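Local coordinates for membrane lipoprotein family protein (Aeropyrum pernix, PDB 4PEV) that binds adenosine and, as a solute-binding lipoprotein of an ABC transporter system, probably captures nucleosides for uptake across the cell membrane, at residues 91-94 with 98-101; 188-193 with 237-242; 203-208 with 222-227; 264-269 with 274-279. All blocks are in the same frame, centred on the assembly; numbering follows the deposited sequence.

Interaction 1: 91-94 with 98-101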
loop_
_atom_site.group_PDB
_atom_site.type_symbol
_atom_site.label_atom_id
_atom_site.label_comp_id
_atom_site.label_asym_id
_atom_site.label_seq_id
_atom_site.Cartn_x
_atom_site.Cartn_y
_atom_site.Cartn_z
ATOM N N GLN C 91 -3.338 -4.348 19.698
ATOM C CA GLN C 91 -3.843 -3.214 20.450
ATOM C C GLN C 91 -4.013 -1.996 19.549
ATOM O O GLN C 91 -3.154 -1.701 18.710
ATOM C CB GLN C 91 -2.893 -2.898 21.596
ATOM C CG GLN C 91 -3.387 -1.789 22.501
ATOM C CD GLN C 91 -2.503 -1.595 23.704
ATOM O OE1 GLN C 91 -1.904 -2.540 24.213
ATOM N NE2 GLN C 91 -2.420 -0.361 24.170
ATOM N N THR C 92 -5.135 -1.299 19.726
ATOM C CA THR C 92 -5.500 -0.166 18.869
ATOM C C THR C 92 -5.857 1.044 19.734
ATOM O O THR C 92 -6.902 1.050 20.391
ATOM C CB THR C 92 -6.685 -0.522 17.940
ATOM O OG1 THR C 92 -6.496 -1.836 17.386
ATOM C CG2 THR C 92 -6.799 0.492 16.807
ATOM N N PRO C 93 -4.990 2.068 19.743
ATOM C CA PRO C 93 -5.276 3.272 20.501
ATOM C C PRO C 93 -6.534 3.931 19.996
ATOM O O PRO C 93 -6.808 3.902 18.790
ATOM C CB PRO C 93 -4.074 4.186 20.213
ATOM C CG PRO C 93 -3.042 3.331 19.608
ATOM C CD PRO C 93 -3.771 2.208 18.937
ATOM N N GLN C 94 -7.286 4.534 20.907
ATOM C CA GLN C 94 -8.565 5.147 20.560
ATOM C C GLN C 94 -8.422 6.591 20.129
ATOM O O GLN C 94 -9.358 7.138 19.567
ATOM C CB GLN C 94 -9.534 5.046 21.738
ATOM C CG GLN C 94 -9.992 3.616 22.003
ATOM C CD GLN C 94 -10.534 2.928 20.753
ATOM O OE1 GLN C 94 -11.634 3.241 20.287
ATOM N NE2 GLN C 94 -9.757 1.983 20.202
ATOM N N VAL C 98 -3.146 9.913 22.751
ATOM C CA VAL C 98 -2.765 8.934 23.759
ATOM C C VAL C 98 -1.653 7.945 23.312
ATOM O O VAL C 98 -1.187 7.136 24.108
ATOM C CB VAL C 98 -4.038 8.201 24.233
ATOM C CG1 VAL C 98 -4.461 7.142 23.233
ATOM C CG2 VAL C 98 -3.854 7.593 25.615
HETATM N N MSE C 99 -1.193 8.036 22.068
HETATM C CA MSE C 99 -0.243 7.066 21.530
HETATM C C MSE C 99 1.002 6.957 22.341
HETATM O O MSE C 99 1.459 5.853 22.612
HETATM C CB MSE C 99 0.140 7.446 20.106
HETATM C CG MSE C 99 -1.019 7.158 19.150
HETATM SE SE MSE C 99 -0.447 7.221 17.259
HETATM C CE MSE C 99 -0.741 9.151 16.978
ATOM N N GLU C 100 1.558 8.099 22.748
ATOM C CA GLU C 100 2.838 8.113 23.471
ATOM C C GLU C 100 2.739 7.462 24.849
ATOM O O GLU C 100 3.625 6.697 25.246
ATOM C CB GLU C 100 3.384 9.536 23.623
ATOM C CG GLU C 100 4.857 9.576 24.038
ATOM C CD GLU C 100 5.311 10.938 24.548
ATOM O OE1 GLU C 100 6.380 10.999 25.209
ATOM O OE2 GLU C 100 4.609 11.946 24.287
ATOM N N SER C 101 1.670 7.784 25.569
ATOM C CA SER C 101 1.434 7.235 26.893
ATOM C C SER C 101 1.271 5.725 26.883
ATOM O O SER C 101 1.745 5.017 27.772
ATOM C CB SER C 101 0.181 7.837 27.481
ATOM O OG SER C 101 0.009 7.301 28.772
#
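Pro93 and Met99 bring the two backbones closest, their CA atoms 6.4 Å apart where the chain leaves strand 87-91, rounds a short loop and enters helix 99-108. No hydrogen bond joins 91-94 to 98-101, and the contact is a small apolar one. Val98 reaches toward the loop with one branch: its CG1 meets Pro93 CB at 4.2 Å, and the same methyl lies 4.5 Å from Gln94 N. Beside it, Pro93 CG approaches Met99 CG at 4.4 Å. Met99, a selenomethionine, has its CG anti to the carbonyl carbon (chi1 -73°), and this places the first part of its chain next to the proline ring. The contact belongs to a beta-alpha connection of the alpha/beta fold shared by type 1 periplasmic-binding proteins, in the domain built on the all-parallel sheet. Pro93 and Met99 also both touch Trp122, while Met99 touches Asp60, an adenosine-binding residue, a position consistent with the second shell of the site. Proline suits the turn because its closed ring offers carbon to the core and fixes its own phi. Within the loop, Gln94 NE2 donates to Thr92 O at 3.0 Å, from 39° above the carbonyl plane. Val98 N, just ahead of the helix, is bonded to Ser95 OG.

Interaction 2: 188-193 with 237-242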
loop_
_atom_site.group_PDB
_atom_site.type_symbol
_atom_site.label_atom_id
_atom_site.label_comp_id
_atom_site.label_asym_id
_atom_site.label_seq_id
_atom_site.Cartn_x
_atom_site.Cartn_y
_atom_site.Cartn_z
ATOM N N GLY C 188 -6.677 7.928 -11.415
ATOM C CA GLY C 188 -7.016 8.568 -10.163
ATOM C C GLY C 188 -6.496 7.808 -8.979
ATOM O O GLY C 188 -5.995 6.695 -9.118
ATOM N N ALA C 189 -6.606 8.433 -7.814
ATOM C CA ALA C 189 -6.269 7.778 -6.559
ATOM C C ALA C 189 -7.004 8.456 -5.437
ATOM O O ALA C 189 -7.056 9.680 -5.393
ATOM C CB ALA C 189 -4.777 7.841 -6.298
ATOM N N VAL C 190 -7.586 7.653 -4.551
ATOM C CA VAL C 190 -8.183 8.151 -3.330
ATOM C C VAL C 190 -7.210 7.786 -2.233
ATOM O O VAL C 190 -6.962 6.598 -1.995
ATOM C CB VAL C 190 -9.558 7.519 -3.042
ATOM C CG1 VAL C 190 -10.133 8.088 -1.744
ATOM C CG2 VAL C 190 -10.510 7.749 -4.215
ATOM N N ALA C 191 -6.655 8.813 -1.587
ATOM C CA ALA C 191 -5.577 8.631 -0.626
ATOM C C ALA C 191 -6.061 8.927 0.770
ATOM O O ALA C 191 -7.085 9.590 0.953
ATOM C CB ALA C 191 -4.409 9.533 -0.972
ATOM N N GLY C 192 -5.323 8.421 1.751
ATOM C CA GLY C 192 -5.624 8.680 3.150
ATOM C C GLY C 192 -4.973 9.969 3.596
ATOM O O GLY C 192 -5.250 11.030 3.050
HETATM N N MSE C 193 -4.080 9.871 4.573
HETATM C CA MSE C 193 -3.463 11.051 5.169
HETATM C C MSE C 193 -2.270 11.523 4.393
HETATM O O MSE C 193 -1.567 10.732 3.747
HETATM C CB MSE C 193 -2.978 10.733 6.574
HETATM C CG MSE C 193 -4.107 10.282 7.488
HETATM SE SE MSE C 193 -3.360 9.997 9.295
HETATM C CE MSE C 193 -3.417 11.905 9.842
ATOM N N LYS C 237 -16.003 6.705 -0.311
ATOM C CA LYS C 237 -17.021 6.559 -1.349
ATOM C C LYS C 237 -17.428 7.906 -1.946
ATOM O O LYS C 237 -17.488 8.029 -3.160
ATOM C CB LYS C 237 -18.250 5.819 -0.811
ATOM C CG LYS C 237 -19.200 5.344 -1.908
ATOM C CD LYS C 237 -20.537 4.800 -1.390
ATOM C CE LYS C 237 -20.350 3.562 -0.514
ATOM N NZ LYS C 237 -21.372 2.504 -0.810
ATOM N N THR C 238 -17.702 8.911 -1.114
ATOM C CA THR C 238 -18.105 10.227 -1.635
ATOM C C THR C 238 -16.990 10.849 -2.452
ATOM O O THR C 238 -17.248 11.449 -3.495
ATOM C CB THR C 238 -18.516 11.248 -0.548
ATOM O OG1 THR C 238 -17.416 11.488 0.339
ATOM C CG2 THR C 238 -19.706 10.765 0.237
ATOM N N THR C 239 -15.755 10.722 -1.984
ATOM C CA THR C 239 -14.625 11.233 -2.745
ATOM C C THR C 239 -14.627 10.640 -4.150
ATOM O O THR C 239 -14.520 11.376 -5.128
ATOM C CB THR C 239 -13.273 10.918 -2.081
ATOM O OG1 THR C 239 -13.280 11.388 -0.731
ATOM C CG2 THR C 239 -12.125 11.583 -2.854
ATOM N N ALA C 240 -14.776 9.314 -4.229
ATOM C CA ALA C 240 -14.778 8.580 -5.498
ATOM C C ALA C 240 -15.929 8.969 -6.399
ATOM O O ALA C 240 -15.740 9.071 -7.599
ATOM C CB ALA C 240 -14.804 7.082 -5.256
ATOM N N GLU C 241 -17.116 9.178 -5.833
ATOM C CA GLU C 241 -18.290 9.572 -6.629
ATOM C C GLU C 241 -18.121 10.929 -7.294
ATOM O O GLU C 241 -18.574 11.130 -8.421
ATOM C CB GLU C 241 -19.537 9.629 -5.763
ATOM C CG GLU C 241 -20.119 8.283 -5.398
ATOM C CD GLU C 241 -21.107 8.373 -4.245
ATOM O OE1 GLU C 241 -21.378 9.496 -3.748
ATOM O OE2 GLU C 241 -21.604 7.307 -3.821
ATOM N N GLN C 242 -17.506 11.866 -6.574
ATOM C CA GLN C 242 -17.142 13.155 -7.148
ATOM C C GLN C 242 -16.213 12.946 -8.316
ATOM O O GLN C 242 -16.477 13.449 -9.408
ATOM C CB GLN C 242 -16.476 14.067 -6.120
ATOM C CG GLN C 242 -17.318 15.283 -5.769
ATOM C CD GLN C 242 -17.068 15.785 -4.358
ATOM O OE1 GLN C 242 -16.700 16.948 -4.150
ATOM N NE2 GLN C 242 -17.269 14.910 -3.375
#
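Helix 233-245 is the connecting helix of a beta-alpha-beta crossover, and Val190 of strand 186-191 meets Thr239 and Ala240 on the helix face turned to the sheet. The helix links strands 222-226 and 248-254, which flank strand 186-191 in the mixed sheet, so the crossover passes over the strand between them. This layered packing is part of the alpha/beta fold of type 1 periplasmic-binding proteins. Val190 supplies the strand's share of the contact, and its two methyls divide the helix between them. With CG1 anti to the backbone N (chi1 -180°), that branch reaches Thr239 CG2 at 4.2 Å, while CG2 lies 4.5 Å from Ala240 CB. A beta-branched residue suits a strand and gives two contact points from one short stem; Ala240 is small enough to let the helix settle near the sheet, with the CA atoms of Val190 and Ala240 7.0 Å apart. Val190 is further enclosed by Met262 of helix 258-271 and by Thr227, and Ala240 packs on Ala265 of helix 258-271. Threonine can sit at this partly apolar boundary because its two branches serve different ends. Thr239 OG1, anti to the carbonyl carbon (chi1 -54°), is hydrogen-bonded to Leu235 O, which leaves CG2 anti to the backbone N and facing Val190 CG1.

Interaction 3: 203-208 with 222-227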
loop_
_atom_site.group_PDB
_atom_site.type_symbol
_atom_site.label_atom_id
_atom_site.label_comp_id
_atom_site.label_asym_id
_atom_site.label_seq_id
_atom_site.Cartn_x
_atom_site.Cartn_y
_atom_site.Cartn_z
ATOM N N ILE C 203 4.195 10.312 -5.823
ATOM C CA ILE C 203 5.297 10.505 -6.760
ATOM C C ILE C 203 5.446 9.344 -7.735
ATOM O O ILE C 203 5.642 9.563 -8.914
ATOM C CB ILE C 203 6.630 10.702 -6.008
ATOM C CG1 ILE C 203 6.685 12.112 -5.421
ATOM C CG2 ILE C 203 7.828 10.438 -6.916
ATOM C CD1 ILE C 203 7.809 12.297 -4.430
ATOM N N GLY C 204 5.380 8.119 -7.246
ATOM C CA GLY C 204 5.581 6.962 -8.108
ATOM C C GLY C 204 4.437 6.764 -9.082
ATOM O O GLY C 204 4.642 6.336 -10.213
ATOM N N TYR C 205 3.230 7.083 -8.638
ATOM C CA TYR C 205 2.039 6.870 -9.429
ATOM C C TYR C 205 2.007 7.856 -10.582
ATOM O O TYR C 205 1.756 7.466 -11.711
ATOM C CB TYR C 205 0.792 6.992 -8.540
ATOM C CG TYR C 205 -0.530 6.677 -9.215
ATOM C CD1 TYR C 205 -0.742 5.459 -9.869
ATOM C CD2 TYR C 205 -1.586 7.588 -9.176
ATOM C CE1 TYR C 205 -1.960 5.161 -10.474
ATOM C CE2 TYR C 205 -2.810 7.296 -9.776
ATOM C CZ TYR C 205 -2.988 6.083 -10.420
ATOM O OH TYR C 205 -4.194 5.817 -11.017
ATOM N N LEU C 206 2.262 9.126 -10.288
ATOM C CA LEU C 206 2.347 10.168 -11.314
ATOM C C LEU C 206 3.502 9.914 -12.264
ATOM O O LEU C 206 3.370 10.049 -13.480
ATOM C CB LEU C 206 2.553 11.533 -10.668
ATOM C CG LEU C 206 2.544 12.771 -11.570
ATOM C CD1 LEU C 206 1.309 12.878 -12.456
ATOM C CD2 LEU C 206 2.664 14.004 -10.692
ATOM N N TYR C 207 4.642 9.543 -11.702
ATOM C CA TYR C 207 5.779 9.175 -12.515
ATOM C C TYR C 207 5.354 8.150 -13.536
ATOM O O TYR C 207 5.595 8.321 -14.718
ATOM C CB TYR C 207 6.917 8.609 -11.665
ATOM C CG TYR C 207 8.115 8.224 -12.496
ATOM C CD1 TYR C 207 8.177 6.985 -13.101
ATOM C CD2 TYR C 207 9.172 9.107 -12.697
ATOM C CE1 TYR C 207 9.255 6.620 -13.873
ATOM C CE2 TYR C 207 10.268 8.745 -13.474
ATOM C CZ TYR C 207 10.290 7.497 -14.064
ATOM O OH TYR C 207 11.344 7.080 -14.836
ATOM N N GLY C 208 4.731 7.079 -13.064
ATOM C CA GLY C 208 4.328 5.970 -13.924
ATOM C C GLY C 208 3.347 6.360 -15.012
ATOM O O GLY C 208 3.382 5.806 -16.094
HETATM N N MSE C 222 -4.205 12.645 -14.391
HETATM C CA MSE C 222 -4.255 11.935 -13.113
HETATM C C MSE C 222 -4.695 12.859 -12.010
HETATM O O MSE C 222 -4.194 13.967 -11.870
HETATM C CB MSE C 222 -2.908 11.314 -12.751
HETATM C CG MSE C 222 -3.060 10.233 -11.671
HETATM SE SE MSE C 222 -2.860 10.902 -9.803
HETATM C CE MSE C 222 -0.902 11.147 -9.805
ATOM N N VAL C 223 -5.645 12.388 -11.212
ATOM C CA VAL C 223 -6.211 13.166 -10.124
ATOM C C VAL C 223 -5.989 12.424 -8.829
ATOM O O VAL C 223 -6.451 11.291 -8.657
ATOM C CB VAL C 223 -7.713 13.390 -10.316
ATOM C CG1 VAL C 223 -8.312 14.116 -9.106
ATOM C CG2 VAL C 223 -7.942 14.155 -11.621
ATOM N N TRP C 224 -5.279 13.078 -7.922
ATOM C CA TRP C 224 -4.917 12.506 -6.646
ATOM C C TRP C 224 -5.609 13.291 -5.552
ATOM O O TRP C 224 -5.436 14.496 -5.466
ATOM C CB TRP C 224 -3.420 12.597 -6.477
ATOM C CG TRP C 224 -2.933 12.080 -5.203
ATOM C CD1 TRP C 224 -2.957 12.713 -3.998
ATOM C CD2 TRP C 224 -2.311 10.818 -4.985
ATOM N NE1 TRP C 224 -2.372 11.926 -3.040
ATOM C CE2 TRP C 224 -1.970 10.753 -3.618
ATOM C CE3 TRP C 224 -2.014 9.733 -5.811
ATOM C CZ2 TRP C 224 -1.348 9.640 -3.051
ATOM C CZ3 TRP C 224 -1.390 8.632 -5.252
ATOM C CH2 TRP C 224 -1.061 8.595 -3.880
ATOM N N THR C 225 -6.393 12.603 -4.726
ATOM C CA THR C 225 -7.104 13.224 -3.618
ATOM C C THR C 225 -6.754 12.609 -2.257
ATOM O O THR C 225 -7.033 11.424 -1.994
ATOM C CB THR C 225 -8.623 13.126 -3.828
ATOM O OG1 THR C 225 -8.932 13.535 -5.162
ATOM C CG2 THR C 225 -9.372 14.015 -2.825
ATOM N N TYR C 226 -6.144 13.425 -1.396
ATOM C CA TYR C 226 -6.066 13.119 0.025
ATOM C C TYR C 226 -7.441 13.309 0.660
ATOM O O TYR C 226 -8.038 14.369 0.532
ATOM C CB TYR C 226 -5.060 14.021 0.711
ATOM C CG TYR C 226 -3.640 13.672 0.377
ATOM C CD1 TYR C 226 -3.088 12.449 0.783
ATOM C CD2 TYR C 226 -2.840 14.551 -0.344
ATOM C CE1 TYR C 226 -1.777 12.119 0.488
ATOM C CE2 TYR C 226 -1.535 14.234 -0.651
ATOM C CZ TYR C 226 -1.001 13.021 -0.238
ATOM O OH TYR C 226 0.313 12.713 -0.553
ATOM N N THR C 227 -7.942 12.259 1.308
ATOM C CA THR C 227 -9.154 12.328 2.119
ATOM C C THR C 227 -8.814 12.751 3.537
ATOM O O THR C 227 -9.648 13.325 4.231
ATOM C CB THR C 227 -9.841 10.963 2.245
ATOM O OG1 THR C 227 -8.975 10.064 2.956
ATOM C CG2 THR C 227 -10.188 10.405 0.879
#
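Met222, a selenomethionine, and Tyr205 form a Met-aromatic contact: SE stands 4.7 Å from the centre of the tyrosine ring, 72° off its normal, an oblique approach in which SE lies near CD2 and CE2. The other contacts are apolar. Met222 CG meets Tyr205 CE2 at 3.5 Å; the chain then bends at chi2 and again at chi3 (-74°), carrying CE to Leu206 CB at 3.6 Å. A long, flexible, polarisable chain suits this place, since it can follow both the ring and the leucine. Among the aromatic groups, Tyr205 CD2 comes to the edge of the Trp224 indole, 4.0 Å from CE3. Tyr205 OH makes a weak hydrogen bond to Gly188 O. With the ring cut back to an alanine here, a gap beside Met222 and Trp224 would probably open, the selenium losing its aromatic partner and Gly188 O its weak bond. The axes of helix 203-208 and strand 222-226 run nearly antiparallel and approach to 9.9 Å, as the helix and second strand of the beta-alpha-beta unit begun by strand 186-191; beyond, Leu206 packs on helix 401-412, while Trp224 stacks with His202 and touches Ala189 and Ala191.

Interaction 4: 264-269 with 274-279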
loop_
_atom_site.group_PDB
_atom_site.type_symbol
_atom_site.label_atom_id
_atom_site.label_comp_id
_atom_site.label_asym_id
_atom_site.label_seq_id
_atom_site.Cartn_x
_atom_site.Cartn_y
_atom_site.Cartn_z
ATOM N N ASN C 264 -16.535 0.427 -3.479
ATOM C CA ASN C 264 -17.981 0.396 -3.567
ATOM C C ASN C 264 -18.536 1.438 -4.518
ATOM O O ASN C 264 -19.544 1.202 -5.144
ATOM C CB ASN C 264 -18.604 0.505 -2.189
ATOM C CG ASN C 264 -18.285 -0.696 -1.324
ATOM O OD1 ASN C 264 -18.158 -1.819 -1.803
ATOM N ND2 ASN C 264 -18.155 -0.460 -0.040
ATOM N N ALA C 265 -17.859 2.567 -4.655
ATOM C CA ALA C 265 -18.285 3.608 -5.579
ATOM C C ALA C 265 -18.135 3.168 -7.043
ATOM O O ALA C 265 -18.995 3.483 -7.893
ATOM C CB ALA C 265 -17.492 4.878 -5.325
ATOM N N VAL C 266 -17.049 2.443 -7.320
ATOM C CA VAL C 266 -16.752 1.935 -8.662
ATOM C C VAL C 266 -17.710 0.787 -9.016
ATOM O O VAL C 266 -18.064 0.617 -10.184
ATOM C CB VAL C 266 -15.256 1.502 -8.787
ATOM C CG1 VAL C 266 -14.929 0.932 -10.164
ATOM C CG2 VAL C 266 -14.336 2.670 -8.476
ATOM N N LYS C 267 -18.149 0.012 -8.021
ATOM C CA LYS C 267 -19.170 -1.029 -8.257
ATOM C C LYS C 267 -20.495 -0.445 -8.742
ATOM O O LYS C 267 -21.115 -0.961 -9.670
ATOM C CB LYS C 267 -19.452 -1.828 -6.988
ATOM C CG LYS C 267 -18.314 -2.720 -6.535
ATOM C CD LYS C 267 -18.799 -3.954 -5.795
ATOM C CE LYS C 267 -19.339 -3.624 -4.414
ATOM N NZ LYS C 267 -20.461 -4.551 -4.066
ATOM N N GLU C 268 -20.924 0.639 -8.106
ATOM C CA GLU C 268 -22.251 1.181 -8.342
ATOM C C GLU C 268 -22.190 1.902 -9.682
ATOM O O GLU C 268 -23.144 1.871 -10.427
ATOM C CB GLU C 268 -22.762 2.028 -7.142
ATOM C CG GLU C 268 -22.135 1.587 -5.797
ATOM C CD GLU C 268 -23.023 1.553 -4.538
ATOM O OE1 GLU C 268 -22.735 0.690 -3.657
ATOM O OE2 GLU C 268 -23.955 2.384 -4.391
ATOM N N ALA C 269 -21.034 2.466 -10.032
ATOM C CA ALA C 269 -20.766 2.919 -11.423
ATOM C C ALA C 269 -20.862 1.783 -12.471
ATOM O O ALA C 269 -21.537 1.932 -13.483
ATOM C CB ALA C 269 -19.409 3.608 -11.515
ATOM N N VAL C 274 -21.312 2.182 -16.475
ATOM C CA VAL C 274 -20.100 2.933 -16.688
ATOM C C VAL C 274 -18.892 2.009 -16.629
ATOM O O VAL C 274 -18.776 1.188 -15.731
ATOM C CB VAL C 274 -19.955 4.030 -15.608
ATOM C CG1 VAL C 274 -18.604 4.725 -15.719
ATOM C CG2 VAL C 274 -21.103 5.041 -15.708
ATOM N N ILE C 275 -17.972 2.161 -17.568
ATOM C CA ILE C 275 -16.767 1.335 -17.585
ATOM C C ILE C 275 -15.676 1.977 -16.730
ATOM O O ILE C 275 -15.077 2.978 -17.145
ATOM C CB ILE C 275 -16.267 1.111 -19.024
ATOM C CG1 ILE C 275 -17.274 0.233 -19.778
ATOM C CG2 ILE C 275 -14.883 0.470 -19.019
ATOM C CD1 ILE C 275 -17.096 0.232 -21.289
ATOM N N ALA C 276 -15.430 1.391 -15.551
ATOM C CA ALA C 276 -14.418 1.872 -14.600
ATOM C C ALA C 276 -13.786 0.727 -13.820
ATOM O O ALA C 276 -14.400 -0.305 -13.623
ATOM C CB ALA C 276 -15.032 2.873 -13.627
ATOM N N PHE C 277 -12.568 0.930 -13.341
ATOM C CA PHE C 277 -11.844 -0.129 -12.645
ATOM C C PHE C 277 -11.124 0.389 -11.411
ATOM O O PHE C 277 -10.733 1.550 -11.361
ATOM C CB PHE C 277 -10.826 -0.765 -13.587
ATOM C CG PHE C 277 -11.446 -1.460 -14.759
ATOM C CD1 PHE C 277 -11.914 -2.759 -14.642
ATOM C CD2 PHE C 277 -11.562 -0.815 -15.984
ATOM C CE1 PHE C 277 -12.495 -3.398 -15.728
ATOM C CE2 PHE C 277 -12.141 -1.450 -17.072
ATOM C CZ PHE C 277 -12.605 -2.742 -16.941
ATOM N N SER C 278 -10.952 -0.485 -10.422
ATOM C CA SER C 278 -10.255 -0.141 -9.203
ATOM C C SER C 278 -8.928 -0.892 -9.164
ATOM O O SER C 278 -8.763 -1.924 -9.816
ATOM C CB SER C 278 -11.099 -0.508 -7.976
ATOM O OG SER C 278 -12.304 0.243 -7.900
ATOM N N ILE C 279 -7.991 -0.365 -8.387
ATOM C CA ILE C 279 -6.694 -0.991 -8.166
ATOM C C ILE C 279 -6.384 -1.105 -6.659
ATOM O O ILE C 279 -6.340 -0.099 -5.945
ATOM C CB ILE C 279 -5.582 -0.201 -8.877
ATOM C CG1 ILE C 279 -5.956 -0.034 -10.367
ATOM C CG2 ILE C 279 -4.226 -0.880 -8.663
ATOM C CD1 ILE C 279 -4.912 0.648 -11.240
#
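Val266 CG1 lies over one face of the peptide group that joins Ala276 to Phe277, 3.7 Å from Ala276 O and 4.0 Å from Phe277 N. The edges of the strand's peptides are used elsewhere, in backbone hydrogen bonds of Phe277 with Arg249 and Phe251. The Phe277 ring belongs to the far side: its CB points away from helix 258-271, and the ring meets that of Trp372. A second flat group, the Ala269 carbonyl, receives Val274 N at 3.0 Å, with the donor tilted 34° from the carbonyl plane. The N-H...O angle is 145°. This bond ties the last part of the helix to the chain five residues on, just before strand 277-282. Together the segments make the return half of a beta-alpha-beta unit, strand 248-254, helix 258-271, strand 277-282, in the domain built on the mixed sheet. Val266 is the chief wedge between the layers. Having CG1 anti to the backbone N (chi1 178°), it sets that methyl 4.0 Å from Ala276 CB, while the Ser278 hydroxyl lies against CB and both methyls. Small residues, Ala276 just ahead of the strand and Ser278 on it, leave room for this branched side chain, and Phe251 and Thr292 also touch it. Nearer the turn, Ala269 CB packs against Val274 CB at 4.2 Å, and Val274 CB lies 3.4 Å from Ala269 O, with CG2 beside it. On the helix's flank, Ala269 touches Leu244 of helix 233-245.

How the interactions relate
Interactions 2, 3 and 4 all attach a helix to the mixed sheet, whereas interaction 1 lies in the other domain, its centre about 27 Å or more from the centres of the others. Interactions 2 and 4 are buried; 1 and 3 are only partly so. Interactions 2 and 3 meet along neighbouring strands, where Ala191 N lies 2.7 Å from Thr225 O, and 3 is nested within the loop that 2 closes. Interactions 2 and 4 share a helix-helix seam, Ala240 CB to Ala265 CB at 3.5 Å. Chemistry follows place: proline and aliphatic carbon in 1, small aliphatic groups in 2, aromatic rings and selenium in 3, and in 4 valine packing joined by a backbone hydrogen bond.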